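Crov588 (Cafeteriavirus, PDB 6NYR) is of unknown function but folds as a leucine-rich repeat protein of FNIP repeats that curve into a nearly closed ring. Local coordinates at residues Lys97-Leu102 with Val116-Leu121. Numbering follows the deposited sequence.
Sequences KSLLKL and VLPGGL
Leu121 lays one methyl on a face of the flat peptide group joining Leu100 to Lys101. CD1 stands almost directly above the carbonyl carbon, 3.4 Å from Leu100 C. Leu100 O also takes a hydrogen bond from Thr122 OG1. With CG swung beside the carbonyl carbon (chi1 -158°), Leu121 reaches CD1 over the peptide. The same methyl meets Leu99 CD2 at 3.9 Å and Leu102 CB at a like distance. Leu99 and Leu121 run side by side and point the same way. They are equivalent leucines, 22 residues apart, stacked in successive coils of the leucine-rich repeat solenoid. This joins the turn before strand 101-103, and its start, to the loop before the parallel strand 123-125. The puckered ring of Pro118 presents CG to Leu99 CB, 4.2 Å away, and Leu95 also touches this proline. Farther in, Leu102 CD2 approaches Leu117 CD1. Leu100 CD2 packs 3.5 Å from Gly120 O. Pro118 to Leu121 form a type I turn, closed by the hydrogen bond from Leu121 N to Pro118 O. Lys97 bends at chi2 (-54°) and chi3, bringing NZ to 3.7 Å from Pro118 CA. The chemistry is mostly apolar. Leu99, Leu102, Leu117, Leu121 and Pro118 are buried; Leu100 lies at the exposed margin. The polar link runs through one water, from exposed Lys97 NZ to Val116 O, its detail uncertain because NZ sits unusually close to the water.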
ATOM      1  N   LYS A  97     -21.811  -2.579  32.110  1.00 66.20           N
ATOM      2  CA  LYS A  97     -20.969  -3.649  32.630  1.00 65.08           C
ATOM      3  C   LYS A  97     -20.617  -4.690  31.572  1.00 62.33           C
ATOM      4  O   LYS A  97     -19.830  -5.599  31.862  1.00 63.85           O
ATOM      5  CB  LYS A  97     -21.650  -4.332  33.817  1.00 69.36           C
ATOM      6  CG  LYS A  97     -21.803  -3.441  35.049  1.00 73.04           C
ATOM      7  CD  LYS A  97     -20.478  -2.824  35.508  1.00 73.97           C
ATOM      8  CE  LYS A  97     -20.207  -1.488  34.818  1.00 72.44           C
ATOM      9  NZ  LYS A  97     -19.399  -0.557  35.672  1.00 70.32           N
ATOM     10  N   SER A  98     -21.208  -4.610  30.379  1.00 61.26           N
ATOM     11  CA  SER A  98     -20.801  -5.485  29.288  1.00 63.43           C
ATOM     12  C   SER A  98     -19.502  -5.038  28.627  1.00 64.07           C
ATOM     13  O   SER A  98     -18.915  -5.815  27.866  1.00 63.05           O
ATOM     14  CB  SER A  98     -21.903  -5.555  28.224  1.00 62.17           C
ATOM     15  OG  SER A  98     -22.189  -4.270  27.694  1.00 60.07           O
ATOM     16  N   LEU A  99     -19.036  -3.822  28.905  1.00 64.20           N
ATOM     17  CA  LEU A  99     -17.941  -3.251  28.133  1.00 62.20           C
ATOM     18  C   LEU A  99     -16.654  -4.031  28.358  1.00 61.02           C
ATOM     19  O   LEU A  99     -16.273  -4.320  29.497  1.00 60.52           O
ATOM     20  CB  LEU A  99     -17.732  -1.784  28.495  1.00 61.57           C
ATOM     21  CG  LEU A  99     -17.070  -0.968  27.382  1.00 61.15           C
ATOM     22  CD1 LEU A  99     -18.038  -0.787  26.211  1.00 60.55           C
ATOM     23  CD2 LEU A  99     -16.581   0.377  27.884  1.00 62.31           C
ATOM     24  N   LEU A 100     -15.978  -4.359  27.259  1.00 61.64           N
ATOM     25  CA  LEU A 100     -14.696  -5.046  27.293  1.00 61.72           C
ATOM     26  C   LEU A 100     -13.536  -4.191  26.810  1.00 62.23           C
ATOM     27  O   LEU A 100     -12.414  -4.366  27.290  1.00 63.97           O
ATOM     28  CB  LEU A 100     -14.760  -6.304  26.421  1.00 62.18           C
ATOM     29  CG  LEU A 100     -15.770  -7.366  26.846  1.00 62.89           C
ATOM     30  CD1 LEU A 100     -15.908  -8.425  25.771  1.00 59.39           C
ATOM     31  CD2 LEU A 100     -15.340  -7.990  28.162  1.00 64.23           C
ATOM     32  N   LYS A 101     -13.782  -3.270  25.882  1.00 58.38           N
ATOM     33  CA  LYS A 101     -12.733  -2.493  25.239  1.00 58.06           C
ATOM     34  C   LYS A 101     -13.145  -1.031  25.229  1.00 58.47           C
ATOM     35  O   LYS A 101     -14.269  -0.699  24.841  1.00 60.41           O
ATOM     36  CB  LYS A 101     -12.485  -3.004  23.823  1.00 58.49           C
ATOM     37  CG  LYS A 101     -12.180  -4.491  23.769  1.00 61.43           C
ATOM     38  CD  LYS A 101     -11.473  -4.860  22.480  1.00 62.42           C
ATOM     39  CE  LYS A 101     -11.150  -6.343  22.435  1.00 65.78           C
ATOM     40  NZ  LYS A 101     -10.407  -6.691  21.194  1.00 69.18           N
ATOM     41  N   LEU A 102     -12.233  -0.165  25.656  1.00 54.03           N
ATOM     42  CA  LEU A 102     -12.561   1.239  25.845  1.00 54.78           C
ATOM     43  C   LEU A 102     -11.354   2.104  25.540  1.00 50.86           C
ATOM     44  O   LEU A 102     -10.262   1.853  26.057  1.00 49.23           O
ATOM     45  CB  LEU A 102     -13.026   1.490  27.285  1.00 57.62           C
ATOM     46  CG  LEU A 102     -13.139   2.934  27.774  1.00 58.02           C
ATOM     47  CD1 LEU A 102     -14.256   3.679  27.075  1.00 56.06           C
ATOM     48  CD2 LEU A 102     -13.332   2.940  29.296  1.00 61.48           C
ATOM     49  N   VAL A 116     -14.728   2.595  39.416  1.00 61.86           N
ATOM     50  CA  VAL A 116     -15.258   3.482  38.384  1.00 58.89           C
ATOM     51  C   VAL A 116     -15.262   2.796  37.018  1.00 59.67           C
ATOM     52  O   VAL A 116     -16.317   2.621  36.404  1.00 59.48           O
ATOM     53  CB  VAL A 116     -14.482   4.817  38.341  1.00 58.32           C
ATOM     54  CG1 VAL A 116     -15.059   5.735  37.273  1.00 59.30           C
ATOM     55  CG2 VAL A 116     -14.510   5.490  39.706  1.00 56.34           C
ATOM     56  N   LEU A 117     -14.091   2.383  36.531  1.00 60.06           N
ATOM     57  CA  LEU A 117     -14.013   1.718  35.237  1.00 60.07           C
ATOM     58  C   LEU A 117     -14.760   0.383  35.282  1.00 61.58           C
ATOM     59  O   LEU A 117     -14.745  -0.308  36.311  1.00 61.82           O
ATOM     60  CB  LEU A 117     -12.558   1.493  34.850  1.00 62.07           C
ATOM     61  CG  LEU A 117     -11.839   2.484  33.936  1.00 65.52           C
ATOM     62  CD1 LEU A 117     -12.676   3.676  33.524  1.00 66.51           C
ATOM     63  CD2 LEU A 117     -10.532   2.964  34.605  1.00 65.18           C
ATOM     64  N   PRO A 118     -15.401  -0.016  34.183  1.00 60.30           N
ATOM     65  CA  PRO A 118     -16.104  -1.308  34.159  1.00 58.47           C
ATOM     66  C   PRO A 118     -15.213  -2.451  34.621  1.00 58.24           C
ATOM     67  O   PRO A 118     -14.068  -2.589  34.185  1.00 61.48           O
ATOM     68  CB  PRO A 118     -16.511  -1.460  32.690  1.00 61.89           C
ATOM     69  CG  PRO A 118     -16.653  -0.041  32.197  1.00 62.61           C
ATOM     70  CD  PRO A 118     -15.601   0.760  32.942  1.00 61.66           C
ATOM     71  N   GLY A 119     -15.757  -3.287  35.507  1.00 57.60           N
ATOM     72  CA  GLY A 119     -14.954  -4.318  36.139  1.00 57.65           C
ATOM     73  C   GLY A 119     -14.478  -5.399  35.193  1.00 60.76           C
ATOM     74  O   GLY A 119     -13.379  -5.938  35.365  1.00 59.63           O
ATOM     75  N   GLY A 120     -15.277  -5.727  34.185  1.00 62.19           N
ATOM     76  CA  GLY A 120     -14.922  -6.767  33.247  1.00 64.11           C
ATOM     77  C   GLY A 120     -14.072  -6.329  32.082  1.00 63.48           C
ATOM     78  O   GLY A 120     -13.747  -7.147  31.216  1.00 62.56           O
ATOM     79  N   LEU A 121     -13.684  -5.058  32.053  1.00 62.28           N
ATOM     80  CA  LEU A 121     -12.928  -4.512  30.936  1.00 59.10           C
ATOM     81  C   LEU A 121     -11.621  -5.260  30.725  1.00 58.25           C
ATOM     82  O   LEU A 121     -10.936  -5.637  31.679  1.00 59.62           O
ATOM     83  CB  LEU A 121     -12.644  -3.035  31.196  1.00 58.43           C
ATOM     84  CG  LEU A 121     -12.325  -2.123  30.016  1.00 61.04           C
ATOM     85  CD1 LEU A 121     -13.594  -1.791  29.263  1.00 64.26           C
ATOM     86  CD2 LEU A 121     -11.644  -0.862  30.525  1.00 60.48           C
TER
HETATM   87  O   HOH W   1     -18.261   1.350  34.469  1.00 39.80           O